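Local structure of uncharacterized protein (Agrobacterium tumefaciens, 3D01) at residues I14-F23 against N127-E135. The protein is of unknown function but belongs to the YjgF-like family of putative endoribonucleases and chorismate mutase-like proteins, and assembles as a trimer. Numbering follows the deposited sequence.
Sequences IEGRLKELGF and NLIATVLGE
Val132, held as a knob among Ile14, Arg17, Leu18 and Leu21, centres an apolar helix-helix contact in which the end of helix 3-21 crosses the last turns of helix 118-133. The axes of 14-21 and 127-133 approach to 8.6 Å, with 133° between their N-to-C directions. Val132 CG1 lies anti to the backbone N (chi1 164°) and presses to 3.2 Å from Ile14 CG2, unusually close for methyls, while CG2, beside the N, lies 3.6 Å from Leu18 CA. The Ile14 and Val132 side chains run nearly perpendicular, and Ile14 CG2 also touches Leu133 CD2 (3.7 Å). In this YjgF/chorismate mutase-like fold, Leu133 also packs on Ile99 and Val102 of strand 99-110 and Ile129, directed away from 14-23, on Leu105, which puts helix 118-133 between helix 3-21 and the sheet. Further along, Leu128 rests its CG against Leu21 CD1 and its CD2 against Leu18 CD1, and its CD1 reaches Phe23 CE2 at 3.7 Å. A Schellman motif at Gly22, with positive phi, ends helix 3-21 just before Phe23, whose ring also packs on Leu79 and Val82 of helix 70-91. At the exposed margin, Arg17 lays its CD 3.6 Å from Thr131 O, with Val132 O at the guanidinium edge. Thr131 turns its hydroxyl back to its own helix, donating from OG1 to Asn127 O (2.6 Å), and leaves CG2 to Leu21 CD1.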
loop_
_atom_site.group_PDB
_atom_site.type_symbol
_atom_site.label_atom_id
_atom_site.label_comp_id
_atom_site.label_asym_id
_atom_site.label_seq_id
_atom_site.Cartn_x
_atom_site.Cartn_y
_atom_site.Cartn_z
ATOM N N ILE I 14 23.409 -4.406 -14.676
ATOM C CA ILE I 14 22.221 -3.630 -14.200
ATOM C C ILE I 14 22.567 -2.133 -14.056
ATOM O O ILE I 14 21.884 -1.272 -14.607
ATOM C CB ILE I 14 21.644 -4.218 -12.878
ATOM C CG1 ILE I 14 20.987 -5.592 -13.118
ATOM C CG2 ILE I 14 20.613 -3.264 -12.222
ATOM C CD1 ILE I 14 20.853 -6.464 -11.852
ATOM N N GLU I 15 23.639 -1.830 -13.343
ATOM C CA GLU I 15 24.046 -0.449 -13.140
ATOM C C GLU I 15 24.529 0.236 -14.412
ATOM O O GLU I 15 24.359 1.445 -14.576
ATOM C CB GLU I 15 25.121 -0.370 -12.080
ATOM C CG GLU I 15 24.686 -0.817 -10.720
ATOM C CD GLU I 15 25.626 -0.318 -9.638
ATOM O OE1 GLU I 15 25.769 -1.033 -8.630
ATOM O OE2 GLU I 15 26.218 0.782 -9.784
ATOM N N GLY I 16 25.133 -0.522 -15.329
ATOM C CA GLY I 16 25.548 0.048 -16.605
ATOM C C GLY I 16 24.360 0.451 -17.460
ATOM O O GLY I 16 24.358 1.516 -18.086
ATOM N N ARG I 17 23.342 -0.405 -17.501
ATOM C CA ARG I 17 22.093 -0.070 -18.184
ATOM C C ARG I 17 21.489 1.227 -17.624
ATOM O O ARG I 17 20.995 2.045 -18.370
ATOM C CB ARG I 17 21.094 -1.193 -18.049
ATOM C CG ARG I 17 21.495 -2.454 -18.802
ATOM C CD ARG I 17 20.322 -3.368 -18.876
ATOM N NE ARG I 17 20.579 -4.804 -18.897
ATOM C CZ ARG I 17 21.038 -5.509 -19.936
ATOM N NH1 ARG I 17 21.463 -4.915 -21.084
ATOM N NH2 ARG I 17 21.135 -6.839 -19.801
ATOM N N LEU I 18 21.586 1.407 -16.322
ATOM C CA LEU I 18 21.047 2.611 -15.700
ATOM C C LEU I 18 21.836 3.848 -16.123
ATOM O O LEU I 18 21.248 4.899 -16.389
ATOM C CB LEU I 18 21.067 2.459 -14.195
ATOM C CG LEU I 18 20.442 3.590 -13.379
ATOM C CD1 LEU I 18 18.991 3.840 -13.892
ATOM C CD2 LEU I 18 20.521 3.175 -11.898
ATOM N N LYS I 19 23.163 3.741 -16.182
ATOM C CA LYS I 19 23.979 4.843 -16.731
ATOM C C LYS I 19 23.616 5.193 -18.193
ATOM O O LYS I 19 23.567 6.360 -18.576
ATOM C CB LYS I 19 25.465 4.524 -16.629
ATOM C CG LYS I 19 25.957 4.392 -15.239
ATOM C CD LYS I 19 27.450 4.179 -15.177
ATOM C CE LYS I 19 27.867 3.917 -13.735
ATOM N NZ LYS I 19 29.234 3.360 -13.598
ATOM N N GLU I 20 23.349 4.179 -19.009
ATOM C CA GLU I 20 22.925 4.401 -20.380
ATOM C C GLU I 20 21.619 5.174 -20.431
ATOM O O GLU I 20 21.321 5.827 -21.427
ATOM C CB GLU I 20 22.761 3.083 -21.101
ATOM C CG GLU I 20 24.081 2.351 -21.331
ATOM C CD GLU I 20 23.889 0.977 -21.945
ATOM O OE1 GLU I 20 22.782 0.417 -21.890
ATOM O OE2 GLU I 20 24.865 0.427 -22.482
ATOM N N LEU I 21 20.839 5.088 -19.364
ATOM C CA LEU I 21 19.585 5.838 -19.287
ATOM C C LEU I 21 19.775 7.244 -18.718
ATOM O O LEU I 21 18.853 8.066 -18.760
ATOM C CB LEU I 21 18.581 5.077 -18.439
ATOM C CG LEU I 21 17.939 3.832 -19.037
ATOM C CD1 LEU I 21 16.919 3.256 -18.022
ATOM C CD2 LEU I 21 17.250 4.139 -20.352
ATOM N N GLY I 22 20.946 7.530 -18.177
ATOM C CA GLY I 22 21.275 8.866 -17.724
ATOM C C GLY I 22 21.473 8.991 -16.233
ATOM O O GLY I 22 21.689 10.098 -15.734
ATOM N N PHE I 23 21.453 7.877 -15.514
ATOM C CA PHE I 23 21.508 7.909 -14.061
ATOM C C PHE I 23 22.650 7.097 -13.439
ATOM O O PHE I 23 22.958 5.987 -13.872
ATOM C CB PHE I 23 20.185 7.394 -13.483
ATOM C CG PHE I 23 18.973 8.114 -13.997
ATOM C CD1 PHE I 23 18.485 9.225 -13.337
ATOM C CD2 PHE I 23 18.306 7.668 -15.127
ATOM C CE1 PHE I 23 17.350 9.866 -13.793
ATOM C CE2 PHE I 23 17.185 8.310 -15.593
ATOM C CZ PHE I 23 16.713 9.422 -14.920
ATOM N N ASN I 127 9.104 1.974 -16.550
ATOM C CA ASN I 127 9.934 1.803 -17.748
ATOM C C ASN I 127 11.430 1.694 -17.388
ATOM O O ASN I 127 12.180 0.854 -17.930
ATOM C CB ASN I 127 9.703 2.971 -18.694
ATOM C CG ASN I 127 8.331 2.944 -19.359
ATOM O OD1 ASN I 127 7.608 1.933 -19.346
ATOM N ND2 ASN I 127 7.970 4.062 -19.962
ATOM N N LEU I 128 11.849 2.518 -16.450
ATOM C CA LEU I 128 13.233 2.553 -16.022
ATOM C C LEU I 128 13.577 1.226 -15.342
ATOM O O LEU I 128 14.576 0.585 -15.669
ATOM C CB LEU I 128 13.506 3.783 -15.108
ATOM C CG LEU I 128 14.945 3.911 -14.577
ATOM C CD1 LEU I 128 15.336 5.360 -14.272
ATOM C CD2 LEU I 128 15.227 2.997 -13.361
ATOM N N ILE I 129 12.744 0.802 -14.408
ATOM C CA ILE I 129 12.969 -0.460 -13.689
ATOM C C ILE I 129 12.950 -1.709 -14.587
ATOM O O ILE I 129 13.841 -2.560 -14.460
ATOM C CB ILE I 129 11.947 -0.625 -12.553
ATOM C CG1 ILE I 129 12.239 0.428 -11.481
ATOM C CG2 ILE I 129 11.960 -2.068 -12.037
ATOM C CD1 ILE I 129 11.218 0.498 -10.389
ATOM N N ALA I 130 11.953 -1.824 -15.467
ATOM C CA ALA I 130 11.892 -2.933 -16.421
ATOM C C ALA I 130 13.083 -2.933 -17.384
ATOM O O ALA I 130 13.631 -4.025 -17.684
ATOM C CB ALA I 130 10.591 -2.911 -17.180
ATOM N N THR I 131 13.514 -1.746 -17.836
ATOM C CA THR I 131 14.688 -1.627 -18.722
ATOM C C THR I 131 16.000 -2.124 -18.110
ATOM O O THR I 131 16.723 -2.890 -18.742
ATOM C CB THR I 131 14.883 -0.186 -19.241
ATOM O OG1 THR I 131 13.718 0.187 -19.976
ATOM C CG2 THR I 131 16.123 -0.073 -20.155
ATOM N N VAL I 132 16.297 -1.683 -16.902
ATOM C CA VAL I 132 17.552 -1.965 -16.215
ATOM C C VAL I 132 17.611 -3.416 -15.712
ATOM O O VAL I 132 18.689 -4.038 -15.740
ATOM C CB VAL I 132 17.754 -0.917 -15.071
ATOM C CG1 VAL I 132 18.778 -1.353 -14.100
ATOM C CG2 VAL I 132 18.093 0.469 -15.676
ATOM N N LEU I 133 16.454 -3.966 -15.315
ATOM C CA LEU I 133 16.371 -5.300 -14.742
ATOM C C LEU I 133 15.911 -6.372 -15.701
ATOM O O LEU I 133 16.068 -7.551 -15.423
ATOM C CB LEU I 133 15.452 -5.299 -13.517
ATOM C CG LEU I 133 15.925 -4.495 -12.300
ATOM C CD1 LEU I 133 14.856 -4.592 -11.187
ATOM C CD2 LEU I 133 17.323 -4.928 -11.767
ATOM N N GLY I 134 15.316 -5.989 -16.813
ATOM C CA GLY I 134 14.687 -6.943 -17.711
ATOM C C GLY I 134 13.411 -7.538 -17.157
ATOM O O GLY I 134 12.701 -6.882 -16.371
ATOM N N GLU I 135 13.107 -8.784 -17.559
ATOM C CA GLU I 135 11.844 -9.426 -17.174
ATOM C C GLU I 135 11.604 -9.398 -15.665
ATOM O O GLU I 135 10.471 -9.148 -15.240
ATOM C CB GLU I 135 11.730 -10.866 -17.712
ATOM C CG GLU I 135 10.573 -11.728 -17.115
ATOM C CD GLU I 135 9.162 -11.234 -17.498
ATOM O OE1 GLU I 135 8.958 -10.842 -18.685
ATOM O OE2 GLU I 135 8.257 -11.247 -16.613
#